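Local coordinates for protein sulfide-quinone reductase (Aquifex aeolicus, PDB 3HYW) that oxidises hydrogen sulfide with a quinone as electron acceptor, using bound FAD and building polysulfide on its active-site cysteines, at residues A[31-36]-A[88-93]; A[106-111]-A[256-261]; A[175-180]-A[213-218]. All blocks are in the same frame, centred on the assembly; numbering follows the deposited sequence.

Contact 1 of 3, residues A[31-36]-A[88-93]; sequences TLISDR and VTTQSG. With FAD (flavin-adenine dinucleotide), chain G.
The ribose hydroxyl O2B of FAD is gripped by Asp35 and Arg36, both from the segment whose Ile33 packs against Val88. FAD O2B donates to Asp35 OD1, modelled only 2.4 Å away, a very short separation whose exact length is doubtful. Arg36 NH1 donates to the same O2B over 3.1 Å, nearly straight at 163°, and O2B lies in the guanidinium plane, at its edge. An acidic residue just past the second strand, in chain order, of the parallel sheet, taking the adenosine ribose, is a classic nucleotide-binding feature of the Rossmann fold, and Ser34, Asp35 and Arg36 are an experimentally established FAD site. Asp35 sets its CG between its backbone N and carbonyl carbon (chi1 61°), which brings CG within 3.7 Å of C4A of the adenine while OD1 meets the ribose. The Arg36 chain runs extended from CG to NE, and its NH2 has a second partner in Glu127, so two ends of the guanidinium are tied and its rotation should be restricted.

Across the segments the contact is wholly apolar and buried, 101 Å². It sets strand 29-33 of the parallel sheet against strand 87-90, the middle one of a three-stranded antiparallel sheet. Ile96 of that second sheet touches both Ile33 and Thr90, while Val6 and Ile8 of strand 4-8 back Ile33 and Val88 respectively. A type I turn follows, closed by Gly93 N to Thr90 O at 2.9 Å. Ile33 CD1 lies 4.2 Å from Val88 CG1, the two side chains meeting tip to tip, and Ile33 CG2 stands 4.3 Å from Thr90 CG2.

Contact 2 of 3, residues A[106-111]-A[256-261]; sequences GPKLVF and GPEVVA. With FAD (flavin-adenine dinucleotide), chain G; SO4 (sulfate ion), chain N.
Lys108 lays its aliphatic chain along Gly256 and Pro257 and carries its ammonium group to the start of helix 258-261. Its CG stands anti to the backbone N (chi1 178°), the chain bends at chi2, and it runs extended beyond. As a result CB lies 3.9 Å from Gly256 O, CD comes 4.0 Å from Pro257 CA, and NZ arrives beside Glu258. Glu258 is also bent at chi2, which folds its carboxylate back so that the two side chains cross obliquely. Their charged ends do not close into a salt bridge, for Lys108 NZ and Glu258 OE2 stay 4.3 Å apart; OE2 instead pairs with Lys273. A water spans the gap: it accepts from Lys108 NZ at 2.8 Å and donates to both Gly256 O and Glu258 OE2, giving the carbonyl of the buried Gly256 a hydrogen-bond partner.

A sulfate, probably from the crystallisation liquor, sits where the helix begins. Its O2 takes the Glu258 N-H at 2.9 Å in an almost straight bond (168°) and is also bound by Lys108 NZ at 3.2 Å, while Val259 N reaches O3 at a more bent 144°. Lys77 adds a further bond to the ion. With an alanine here instead of Lys108, sulfate O2 and the water would each probably lose a partner, and a gap would open beside Pro257.

At the start of the other segment, Gly106 CA packs 3.2 Å from FAD O3P, where a side chain would clash with the pyrophosphate. Pro257 occupies the N-cap position, and an anion held by the first backbone N-H groups of a helix with a lysine beside it is a helix N-terminal anion site, here at the edge of the FAD pocket.

Contact 3 of 3, residues A[175-180]-A[213-218]; sequences GIRYKV and RNIDWI
Each segment begins where a helix has just ended. Gly175 and Asn214, both with positive phi, are the C-prime residues of Schellman motifs that terminate helices 158-173 and 202-212. After Gly175 the chain makes a short 3-10 segment, 177-179, marked by Lys179 N to Ile176 O and Val180 N to Arg177 O; after Asn214 it enters strand 216-218. The backbones stay well apart, Arg177 and Asn214 being the nearest pair at 9.6 Å between CA atoms, and a single long side chain bridges them.

That chain is Arg177, bent at chi2 and chi3. Its NE and NH2 grip Val180 O side-on, at 3.0 and 2.8 Å, with the donors in the carbonyl plane; this clamps the guanidinium to its own segment. From there NH2 donates to Asn214 O over 3.2 Å (153°), tilted 28° from that carbonyl's plane, and NH1 adds a weak bond to the same oxygen.

The geometry belongs to a beta-alpha-beta crossover: strand 182-185, helix 202-212 and strand 216-218, the two strands being parallel neighbours in the mixed sheet. Arg177 thus ties the turn leading into the first strand to the turn leading into the second. Carbonyls at the C-terminal end of helix 202-212 would be expected to steady its positive charge, and NH1 also bonds His168.

Tyr178, whose CB points away from segment 213-218, faces a neighbouring subunit, where Arg342 makes a cation-pi contact with its ring. Lys179 CG covers one face of that ring, 3.8 Å above its centre. Back at the guanidinium, Ile215 CD1 approaches NH1 obliquely, to 3.6 Å.

From the N terminus, contact 1 closes first: it spans 51 residues, bringing the antiparallel sheet onto the nucleotide-binding parallel sheet. Contact 2 opens after that loop is shut and returns 144 residues later, joining strand 108-110, at one edge of the mixed sheet, to helix 258-261. Contact 3 is nested within the loop of contact 2 and ties two turns near strand 216-218, at the other edge of the same sheet. Contacts 1 and 2 both touch FAD, their centres about 15 Å apart. Contact 3 lies on the opposite side of the chain's centre from contact 1, about 45 Å between centres, away from the annotated sites and beside a neighbouring subunit.

Contact 1 of 3, residues A[31-36]-A[88-93]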
loop_
_atom_site.group_PDB
_atom_site.type_symbol
_atom_site.label_atom_id
_atom_site.label_comp_id
_atom_site.label_asym_id
_atom_site.label_seq_id
_atom_site.Cartn_x
_atom_site.Cartn_y
_atom_site.Cartn_z
ATOM N N THR A 31 -19.600 -15.897 -45.590
ATOM C CA THR A 31 -18.614 -15.104 -46.292
ATOM C C THR A 31 -17.922 -14.198 -45.284
ATOM O O THR A 31 -18.580 -13.476 -44.525
ATOM C CB THR A 31 -19.264 -14.263 -47.411
ATOM O OG1 THR A 31 -19.961 -15.132 -48.316
ATOM C CG2 THR A 31 -18.216 -13.469 -48.181
ATOM N N LEU A 32 -16.595 -14.253 -45.274
ATOM C CA LEU A 32 -15.801 -13.368 -44.442
ATOM C C LEU A 32 -15.085 -12.352 -45.324
ATOM O O LEU A 32 -14.386 -12.720 -46.277
ATOM C CB LEU A 32 -14.805 -14.162 -43.590
ATOM C CG LEU A 32 -14.090 -13.411 -42.455
ATOM C CD1 LEU A 32 -14.002 -14.276 -41.197
ATOM C CD2 LEU A 32 -12.705 -12.965 -42.879
ATOM N N ILE A 33 -15.278 -11.077 -44.996
ATOM C CA ILE A 33 -14.642 -9.972 -45.703
ATOM C C ILE A 33 -13.627 -9.316 -44.770
ATOM O O ILE A 33 -13.984 -8.869 -43.681
ATOM C CB ILE A 33 -15.686 -8.897 -46.141
ATOM C CG1 ILE A 33 -16.825 -9.529 -46.960
ATOM C CG2 ILE A 33 -15.006 -7.774 -46.915
ATOM C CD1 ILE A 33 -17.991 -8.581 -47.242
ATOM N N SER A 34 -12.370 -9.246 -45.206
ATOM C CA SER A 34 -11.330 -8.570 -44.436
ATOM C C SER A 34 -10.317 -7.860 -45.327
ATOM O O SER A 34 -9.951 -8.370 -46.385
ATOM C CB SER A 34 -10.605 -9.557 -43.523
ATOM O OG SER A 34 -9.818 -8.875 -42.567
ATOM N N ASP A 35 -9.869 -6.687 -44.884
ATOM C CA ASP A 35 -8.887 -5.891 -45.625
ATOM C C ASP A 35 -7.449 -6.408 -45.461
ATOM O O ASP A 35 -6.577 -6.099 -46.273
ATOM C CB ASP A 35 -8.986 -4.398 -45.256
ATOM C CG ASP A 35 -8.711 -4.123 -43.782
ATOM O OD1 ASP A 35 -8.664 -5.072 -42.978
ATOM O OD2 ASP A 35 -8.549 -2.941 -43.423
ATOM N N ARG A 36 -7.212 -7.185 -44.408
ATOM C CA ARG A 36 -5.925 -7.835 -44.213
ATOM C C ARG A 36 -5.987 -9.266 -44.734
ATOM O O ARG A 36 -6.978 -9.954 -44.515
ATOM C CB ARG A 36 -5.529 -7.821 -42.735
ATOM C CG ARG A 36 -4.900 -6.522 -42.302
ATOM C CD ARG A 36 -4.606 -6.506 -40.812
ATOM N NE ARG A 36 -3.859 -5.307 -40.438
ATOM C CZ ARG A 36 -4.409 -4.143 -40.101
ATOM N NH1 ARG A 36 -5.730 -4.003 -40.081
ATOM N NH2 ARG A 36 -3.632 -3.113 -39.781
ATOM N N VAL A 88 -23.790 -5.330 -48.119
ATOM C CA VAL A 88 -22.477 -4.765 -47.846
ATOM C C VAL A 88 -21.814 -4.479 -49.191
ATOM O O VAL A 88 -21.904 -5.287 -50.124
ATOM C CB VAL A 88 -21.593 -5.739 -47.016
ATOM C CG1 VAL A 88 -20.250 -5.094 -46.645
ATOM C CG2 VAL A 88 -22.316 -6.175 -45.753
ATOM N N THR A 89 -21.160 -3.327 -49.292
ATOM C CA THR A 89 -20.419 -2.974 -50.493
ATOM C C THR A 89 -18.940 -2.864 -50.162
ATOM O O THR A 89 -18.567 -2.233 -49.177
ATOM C CB THR A 89 -20.925 -1.650 -51.111
ATOM O OG1 THR A 89 -22.356 -1.623 -51.079
ATOM C CG2 THR A 89 -20.439 -1.494 -52.552
ATOM N N THR A 90 -18.103 -3.488 -50.987
ATOM C CA THR A 90 -16.657 -3.440 -50.792
ATOM C C THR A 90 -16.046 -2.231 -51.498
ATOM O O THR A 90 -16.725 -1.544 -52.267
ATOM C CB THR A 90 -15.963 -4.744 -51.259
ATOM O OG1 THR A 90 -16.171 -4.924 -52.663
ATOM C CG2 THR A 90 -16.504 -5.952 -50.507
ATOM N N GLN A 91 -14.764 -1.984 -51.238
ATOM C CA GLN A 91 -14.043 -0.849 -51.814
ATOM C C GLN A 91 -14.035 -0.858 -53.351
ATOM O O GLN A 91 -14.120 0.197 -53.976
ATOM C CB GLN A 91 -12.616 -0.795 -51.256
ATOM C CG GLN A 91 -11.913 0.548 -51.435
ATOM C CD GLN A 91 -10.849 0.812 -50.374
ATOM O OE1 GLN A 91 -10.155 -0.101 -49.921
ATOM N NE2 GLN A 91 -10.717 2.077 -49.976
ATOM N N SER A 92 -13.948 -2.046 -53.947
ATOM C CA SER A 92 -13.971 -2.183 -55.407
ATOM C C SER A 92 -15.388 -2.055 -55.974
ATOM O O SER A 92 -15.575 -1.992 -57.198
ATOM C CB SER A 92 -13.341 -3.508 -55.844
ATOM O OG SER A 92 -14.153 -4.607 -55.470
ATOM N N GLY A 93 -16.378 -2.025 -55.084
ATOM C CA GLY A 93 -17.766 -1.785 -55.467
ATOM C C GLY A 93 -18.645 -3.016 -55.521
ATOM O O GLY A 93 -19.819 -2.923 -55.875
HETATM P PA FAD G . -9.025 -7.554 -34.601
HETATM O O1A FAD G . -8.573 -8.893 -34.077
HETATM O O2A FAD G . -8.058 -6.411 -34.628
HETATM O O5B FAD G . -9.585 -7.825 -36.073
HETATM C C5B FAD G . -10.252 -6.855 -36.863
HETATM C C4B FAD G . -10.186 -7.341 -38.302
HETATM O O4B FAD G . -11.046 -6.555 -39.126
HETATM C C3B FAD G . -8.789 -7.174 -38.876
HETATM O O3B FAD G . -8.477 -8.329 -39.665
HETATM C C2B FAD G . -8.902 -5.941 -39.751
HETATM O O2B FAD G . -7.958 -5.956 -40.819
HETATM C C1B FAD G . -10.329 -6.059 -40.256
HETATM N N9A FAD G . -10.947 -4.787 -40.717
HETATM C C8A FAD G . -10.829 -3.564 -40.156
HETATM N N7A FAD G . -11.571 -2.683 -40.872
HETATM C C5A FAD G . -12.147 -3.365 -41.890
HETATM C C6A FAD G . -12.995 -3.010 -42.937
HETATM N N6A FAD G . -13.406 -1.729 -43.080
HETATM N N1A FAD G . -13.410 -3.960 -43.815
HETATM C C2A FAD G . -13.013 -5.239 -43.689
HETATM N N3A FAD G . -12.194 -5.607 -42.691
HETATM C C4A FAD G . -11.753 -4.692 -41.780
HETATM N N1 FAD G . -6.579 -9.332 -25.378
HETATM C C2 FAD G . -6.319 -10.350 -24.513
HETATM O O2 FAD G . -7.259 -11.024 -24.047
HETATM N N3 FAD G . -5.052 -10.662 -24.149
HETATM C C4 FAD G . -4.015 -9.958 -24.645
HETATM O O4 FAD G . -2.731 -10.248 -24.282
HETATM C C4X FAD G . -4.255 -8.911 -25.528
HETATM N N5 FAD G . -3.211 -8.204 -26.016
HETATM C C5X FAD G . -3.420 -7.188 -26.882
HETATM C C6 FAD G . -2.323 -6.481 -27.384
HETATM C C7 FAD G . -2.509 -5.424 -28.269
HETATM C C7M FAD G . -1.290 -4.681 -28.783
HETATM C C8 FAD G . -3.807 -5.077 -28.651
HETATM C C8M FAD G . -4.084 -3.933 -29.608
HETATM C C9 FAD G . -4.899 -5.785 -28.140
HETATM C C9A FAD G . -4.723 -6.861 -27.256
HETATM N N10 FAD G . -5.781 -7.574 -26.768
HETATM C C10 FAD G . -5.561 -8.594 -25.899
HETATM C "C1'" FAD G . -7.166 -7.176 -27.113
HETATM C "C2'" FAD G . -7.973 -7.972 -28.117
HETATM O "O2'" FAD G . -7.929 -9.369 -27.797
HETATM C "C3'" FAD G . -7.471 -7.660 -29.527
HETATM O "O3'" FAD G . -7.587 -6.237 -29.768
HETATM C "C4'" FAD G . -8.256 -8.430 -30.580
HETATM O "O4'" FAD G . -7.493 -8.424 -31.793
HETATM C "C5'" FAD G . -9.627 -7.804 -30.815
HETATM O "O5'" FAD G . -10.372 -8.598 -31.732
HETATM P P FAD G . -11.309 -7.947 -32.872
HETATM O O1P FAD G . -11.877 -9.078 -33.687
HETATM O O2P FAD G . -12.249 -6.930 -32.261
HETATM O O3P FAD G . -10.306 -7.064 -33.774
#

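Contact 2 of 3, residues A[106-111]-A[256-261]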
loop_
_atom_site.group_PDB
_atom_site.type_symbol
_atom_site.label_atom_id
_atom_site.label_comp_id
_atom_site.label_asym_id
_atom_site.label_seq_id
_atom_site.Cartn_x
_atom_site.Cartn_y
_atom_site.Cartn_z
ATOM N N GLY A 106 -12.740 -4.614 -35.463
ATOM C CA GLY A 106 -11.697 -4.269 -34.490
ATOM C C GLY A 106 -11.634 -2.773 -34.215
ATOM O O GLY A 106 -12.548 -2.040 -34.585
ATOM N N PRO A 107 -10.553 -2.313 -33.553
ATOM C CA PRO A 107 -10.391 -0.875 -33.279
ATOM C C PRO A 107 -9.971 -0.048 -34.492
ATOM O O PRO A 107 -9.091 -0.458 -35.259
ATOM C CB PRO A 107 -9.276 -0.835 -32.227
ATOM C CG PRO A 107 -8.515 -2.103 -32.391
ATOM C CD PRO A 107 -9.452 -3.125 -33.002
ATOM N N LYS A 108 -10.595 1.113 -34.663
ATOM C CA LYS A 108 -10.012 2.137 -35.512
ATOM C C LYS A 108 -9.204 3.078 -34.622
ATOM O O LYS A 108 -9.720 3.630 -33.652
ATOM C CB LYS A 108 -11.071 2.884 -36.318
ATOM C CG LYS A 108 -10.500 3.994 -37.183
ATOM C CD LYS A 108 -11.208 4.082 -38.507
ATOM C CE LYS A 108 -10.716 5.275 -39.300
ATOM N NZ LYS A 108 -11.716 5.692 -40.322
ATOM N N LEU A 109 -7.933 3.253 -34.958
ATOM C CA LEU A 109 -7.000 3.924 -34.068
ATOM C C LEU A 109 -7.084 5.431 -34.197
ATOM O O LEU A 109 -7.097 5.962 -35.309
ATOM C CB LEU A 109 -5.576 3.444 -34.337
ATOM C CG LEU A 109 -5.389 1.918 -34.337
ATOM C CD1 LEU A 109 -3.954 1.567 -34.657
ATOM C CD2 LEU A 109 -5.813 1.314 -33.014
ATOM N N VAL A 110 -7.146 6.107 -33.052
ATOM C CA VAL A 110 -7.100 7.574 -32.996
ATOM C C VAL A 110 -5.882 8.003 -32.181
ATOM O O VAL A 110 -5.815 7.782 -30.967
ATOM C CB VAL A 110 -8.381 8.173 -32.372
ATOM C CG1 VAL A 110 -8.313 9.717 -32.314
ATOM C CG2 VAL A 110 -9.618 7.715 -33.133
ATOM N N PHE A 111 -4.917 8.608 -32.866
ATOM C CA PHE A 111 -3.713 9.133 -32.229
ATOM C C PHE A 111 -3.968 10.568 -31.784
ATOM O O PHE A 111 -3.498 11.526 -32.406
ATOM C CB PHE A 111 -2.520 9.024 -33.187
ATOM C CG PHE A 111 -2.182 7.604 -33.554
ATOM C CD1 PHE A 111 -1.345 6.843 -32.741
ATOM C CD2 PHE A 111 -2.729 7.015 -34.691
ATOM C CE1 PHE A 111 -1.053 5.526 -33.064
ATOM C CE2 PHE A 111 -2.432 5.691 -35.023
ATOM C CZ PHE A 111 -1.595 4.953 -34.212
ATOM N N GLY A 256 -14.991 3.596 -33.943
ATOM C CA GLY A 256 -15.493 2.676 -34.947
ATOM C C GLY A 256 -15.116 3.139 -36.344
ATOM O O GLY A 256 -14.685 4.278 -36.536
ATOM N N PRO A 257 -15.295 2.255 -37.337
ATOM C CA PRO A 257 -14.886 2.532 -38.703
ATOM C C PRO A 257 -15.970 3.249 -39.498
ATOM O O PRO A 257 -17.114 3.378 -39.038
ATOM C CB PRO A 257 -14.657 1.133 -39.267
ATOM C CG PRO A 257 -15.711 0.307 -38.592
ATOM C CD PRO A 257 -15.911 0.921 -37.215
ATOM N N GLU A 258 -15.605 3.700 -40.692
ATOM C CA GLU A 258 -16.536 4.372 -41.583
ATOM C C GLU A 258 -17.605 3.437 -42.135
ATOM O O GLU A 258 -18.720 3.867 -42.405
ATOM C CB GLU A 258 -15.780 5.073 -42.711
ATOM C CG GLU A 258 -14.919 6.222 -42.214
ATOM C CD GLU A 258 -15.737 7.295 -41.513
ATOM O OE1 GLU A 258 -16.524 7.975 -42.203
ATOM O OE2 GLU A 258 -15.590 7.461 -40.278
ATOM N N VAL A 259 -17.268 2.158 -42.283
ATOM C CA VAL A 259 -18.245 1.158 -42.733
ATOM C C VAL A 259 -19.428 1.063 -41.757
ATOM O O VAL A 259 -20.577 0.915 -42.179
ATOM C CB VAL A 259 -17.591 -0.240 -42.998
ATOM C CG1 VAL A 259 -16.998 -0.833 -41.737
ATOM C CG2 VAL A 259 -18.596 -1.203 -43.618
ATOM N N VAL A 260 -19.145 1.165 -40.460
ATOM C CA VAL A 260 -20.205 1.181 -39.454
ATOM C C VAL A 260 -21.002 2.491 -39.540
ATOM O O VAL A 260 -22.232 2.468 -39.590
ATOM C CB VAL A 260 -19.668 0.914 -38.030
ATOM C CG1 VAL A 260 -20.756 1.113 -36.992
ATOM C CG2 VAL A 260 -19.154 -0.511 -37.930
ATOM N N ALA A 261 -20.288 3.619 -39.574
ATOM C CA ALA A 261 -20.902 4.945 -39.751
ATOM C C ALA A 261 -21.850 5.010 -40.957
ATOM O O ALA A 261 -22.853 5.717 -40.924
ATOM C CB ALA A 261 -19.822 6.019 -39.854
HETATM P PA FAD G . -9.025 -7.554 -34.601
HETATM O O1A FAD G . -8.573 -8.893 -34.077
HETATM O O2A FAD G . -8.058 -6.411 -34.628
HETATM O O5B FAD G . -9.585 -7.825 -36.073
HETATM C C5B FAD G . -10.252 -6.855 -36.863
HETATM C C4B FAD G . -10.186 -7.341 -38.302
HETATM O O4B FAD G . -11.046 -6.555 -39.126
HETATM C C3B FAD G . -8.789 -7.174 -38.876
HETATM O O3B FAD G . -8.477 -8.329 -39.665
HETATM C C2B FAD G . -8.902 -5.941 -39.751
HETATM O O2B FAD G . -7.958 -5.956 -40.819
HETATM C C1B FAD G . -10.329 -6.059 -40.256
HETATM N N9A FAD G . -10.947 -4.787 -40.717
HETATM C C8A FAD G . -10.829 -3.564 -40.156
HETATM N N7A FAD G . -11.571 -2.683 -40.872
HETATM C C5A FAD G . -12.147 -3.365 -41.890
HETATM C C6A FAD G . -12.995 -3.010 -42.937
HETATM N N6A FAD G . -13.406 -1.729 -43.080
HETATM N N1A FAD G . -13.410 -3.960 -43.815
HETATM C C2A FAD G . -13.013 -5.239 -43.689
HETATM N N3A FAD G . -12.194 -5.607 -42.691
HETATM C C4A FAD G . -11.753 -4.692 -41.780
HETATM N N1 FAD G . -6.579 -9.332 -25.378
HETATM C C2 FAD G . -6.319 -10.350 -24.513
HETATM O O2 FAD G . -7.259 -11.024 -24.047
HETATM N N3 FAD G . -5.052 -10.662 -24.149
HETATM C C4 FAD G . -4.015 -9.958 -24.645
HETATM O O4 FAD G . -2.731 -10.248 -24.282
HETATM C C4X FAD G . -4.255 -8.911 -25.528
HETATM N N5 FAD G . -3.211 -8.204 -26.016
HETATM C C5X FAD G . -3.420 -7.188 -26.882
HETATM C C6 FAD G . -2.323 -6.481 -27.384
HETATM C C7 FAD G . -2.509 -5.424 -28.269
HETATM C C7M FAD G . -1.290 -4.681 -28.783
HETATM C C8 FAD G . -3.807 -5.077 -28.651
HETATM C C8M FAD G . -4.084 -3.933 -29.608
HETATM C C9 FAD G . -4.899 -5.785 -28.140
HETATM C C9A FAD G . -4.723 -6.861 -27.256
HETATM N N10 FAD G . -5.781 -7.574 -26.768
HETATM C C10 FAD G . -5.561 -8.594 -25.899
HETATM C "C1'" FAD G . -7.166 -7.176 -27.113
HETATM C "C2'" FAD G . -7.973 -7.972 -28.117
HETATM O "O2'" FAD G . -7.929 -9.369 -27.797
HETATM C "C3'" FAD G . -7.471 -7.660 -29.527
HETATM O "O3'" FAD G . -7.587 -6.237 -29.768
HETATM C "C4'" FAD G . -8.256 -8.430 -30.580
HETATM O "O4'" FAD G . -7.493 -8.424 -31.793
HETATM C "C5'" FAD G . -9.627 -7.804 -30.815
HETATM O "O5'" FAD G . -10.372 -8.598 -31.732
HETATM P P FAD G . -11.309 -7.947 -32.872
HETATM O O1P FAD G . -11.877 -9.078 -33.687
HETATM O O2P FAD G . -12.249 -6.930 -32.261
HETATM O O3P FAD G . -10.306 -7.064 -33.774
HETATM S S SO4 N . -12.946 1.918 -42.531
HETATM O O1 SO4 N . -12.182 2.440 -43.652
HETATM O O2 SO4 N . -12.939 2.938 -41.486
HETATM O O3 SO4 N . -14.312 1.611 -42.942
HETATM O O4 SO4 N . -12.291 0.703 -42.052
HETATM O O HOH W 1 -13.973 6.168 -38.652
#

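Contact 3 of 3, residues A[175-180]-A[213-218]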
loop_
_atom_site.group_PDB
_atom_site.type_symbol
_atom_site.label_atom_id
_atom_site.label_comp_id
_atom_site.label_asym_id
_atom_site.label_seq_id
_atom_site.Cartn_x
_atom_site.Cartn_y
_atom_site.Cartn_z
ATOM N N GLY A 175 22.195 -4.923 -20.519
ATOM C CA GLY A 175 23.010 -4.282 -19.486
ATOM C C GLY A 175 23.064 -2.767 -19.586
ATOM O O GLY A 175 24.040 -2.150 -19.169
ATOM N N ILE A 176 22.008 -2.167 -20.132
ATOM C CA ILE A 176 21.955 -0.715 -20.329
ATOM C C ILE A 176 20.754 -0.043 -19.647
ATOM O O ILE A 176 20.434 1.115 -19.939
ATOM C CB ILE A 176 22.003 -0.329 -21.840
ATOM C CG1 ILE A 176 20.842 -0.971 -22.612
ATOM C CG2 ILE A 176 23.366 -0.695 -22.445
ATOM C CD1 ILE A 176 20.542 -0.312 -23.952
ATOM N N ARG A 177 20.097 -0.765 -18.740
ATOM C CA ARG A 177 18.942 -0.223 -18.012
ATOM C C ARG A 177 19.328 0.972 -17.120
ATOM O O ARG A 177 18.530 1.893 -16.925
ATOM C CB ARG A 177 18.222 -1.325 -17.209
ATOM C CG ARG A 177 17.013 -0.847 -16.385
ATOM C CD ARG A 177 15.873 -0.314 -17.253
ATOM N NE ARG A 177 15.531 1.067 -16.905
ATOM C CZ ARG A 177 14.639 1.438 -15.988
ATOM N NH1 ARG A 177 13.953 0.539 -15.294
ATOM N NH2 ARG A 177 14.431 2.728 -15.770
ATOM N N TYR A 178 20.557 0.968 -16.610
ATOM C CA TYR A 178 21.050 2.080 -15.790
ATOM C C TYR A 178 21.276 3.369 -16.597
ATOM O O TYR A 178 21.521 4.433 -16.022
ATOM C CB TYR A 178 22.311 1.678 -15.003
ATOM C CG TYR A 178 23.609 1.729 -15.786
ATOM C CD1 TYR A 178 24.568 2.708 -15.511
ATOM C CD2 TYR A 178 23.882 0.797 -16.794
ATOM C CE1 TYR A 178 25.765 2.761 -16.217
ATOM C CE2 TYR A 178 25.074 0.843 -17.507
ATOM C CZ TYR A 178 26.011 1.830 -17.212
ATOM O OH TYR A 178 27.192 1.886 -17.912
ATOM N N LYS A 179 21.185 3.264 -17.923
ATOM C CA LYS A 179 21.308 4.419 -18.812
ATOM C C LYS A 179 19.952 4.909 -19.316
ATOM O O LYS A 179 19.876 5.949 -19.973
ATOM C CB LYS A 179 22.201 4.088 -20.014
ATOM C CG LYS A 179 23.620 3.670 -19.666
ATOM C CD LYS A 179 24.577 3.976 -20.818
ATOM C CE LYS A 179 25.979 3.432 -20.553
ATOM N NZ LYS A 179 26.018 1.930 -20.559
ATOM N N VAL A 180 18.886 4.163 -19.015
ATOM C CA VAL A 180 17.558 4.456 -19.569
ATOM C C VAL A 180 16.504 4.754 -18.490
ATOM O O VAL A 180 15.937 3.826 -17.890
ATOM C CB VAL A 180 17.054 3.320 -20.509
ATOM C CG1 VAL A 180 15.714 3.691 -21.128
ATOM C CG2 VAL A 180 18.070 3.030 -21.609
ATOM N N ARG A 213 11.210 -2.377 -10.130
ATOM C CA ARG A 213 11.952 -2.324 -11.390
ATOM C C ARG A 213 12.309 -0.903 -11.822
ATOM O O ARG A 213 12.729 -0.684 -12.959
ATOM C CB ARG A 213 11.165 -3.026 -12.493
ATOM C CG ARG A 213 11.141 -4.533 -12.361
ATOM C CD ARG A 213 9.818 -5.073 -12.881
ATOM N NE ARG A 213 9.738 -6.533 -12.902
ATOM C CZ ARG A 213 9.763 -7.328 -11.832
ATOM N NH1 ARG A 213 9.900 -6.829 -10.601
ATOM N NH2 ARG A 213 9.657 -8.644 -11.998
ATOM N N ASN A 214 12.132 0.045 -10.908
ATOM C CA ASN A 214 12.486 1.450 -11.129
ATOM C C ASN A 214 11.799 2.061 -12.360
ATOM O O ASN A 214 12.443 2.667 -13.220
ATOM C CB ASN A 214 14.011 1.615 -11.181
ATOM C CG ASN A 214 14.459 3.030 -10.892
ATOM O OD1 ASN A 214 13.836 3.756 -10.116
ATOM N ND2 ASN A 214 15.549 3.426 -11.511
ATOM N N ILE A 215 10.486 1.882 -12.439
ATOM C CA ILE A 215 9.689 2.530 -13.470
ATOM C C ILE A 215 8.900 3.635 -12.808
ATOM O O ILE A 215 7.992 3.371 -12.018
ATOM C CB ILE A 215 8.696 1.553 -14.159
ATOM C CG1 ILE A 215 9.392 0.256 -14.594
ATOM C CG2 ILE A 215 7.948 2.259 -15.307
ATOM C CD1 ILE A 215 10.405 0.420 -15.699
ATOM N N ASP A 216 9.266 4.873 -13.117
ATOM C CA ASP A 216 8.574 6.030 -12.583
ATOM C C ASP A 216 7.231 6.162 -13.273
ATOM O O ASP A 216 7.045 5.664 -14.387
ATOM C CB ASP A 216 9.415 7.292 -12.780
ATOM C CG ASP A 216 10.679 7.276 -11.948
ATOM O OD1 ASP A 216 10.587 7.040 -10.721
ATOM O OD2 ASP A 216 11.766 7.490 -12.519
ATOM N N TRP A 217 6.282 6.814 -12.615
ATOM C CA TRP A 217 4.943 6.888 -13.193
ATOM C C TRP A 217 4.159 8.115 -12.786
ATOM O O TRP A 217 4.385 8.695 -11.721
ATOM C CB TRP A 217 4.139 5.622 -12.889
ATOM C CG TRP A 217 4.041 5.286 -11.447
ATOM C CD1 TRP A 217 4.887 4.481 -10.733
ATOM C CD2 TRP A 217 3.032 5.723 -10.530
ATOM N NE1 TRP A 217 4.468 4.395 -9.428
ATOM C CE2 TRP A 217 3.332 5.146 -9.275
ATOM C CE3 TRP A 217 1.903 6.544 -10.646
ATOM C CZ2 TRP A 217 2.546 5.364 -8.144
ATOM C CZ3 TRP A 217 1.120 6.762 -9.522
ATOM C CH2 TRP A 217 1.448 6.175 -8.284
ATOM N N ILE A 218 3.243 8.491 -13.672
ATOM C CA ILE A 218 2.338 9.607 -13.478
ATOM C C ILE A 218 0.976 9.115 -13.958
ATOM O O ILE A 218 0.822 8.725 -15.115
ATOM C CB ILE A 218 2.772 10.846 -14.306
ATOM C CG1 ILE A 218 4.258 11.169 -14.077
ATOM C CG2 ILE A 218 1.878 12.041 -13.985
ATOM C CD1 ILE A 218 4.890 12.069 -15.133
HETATM O O HOH W 2 13.500 5.167 -14.258
#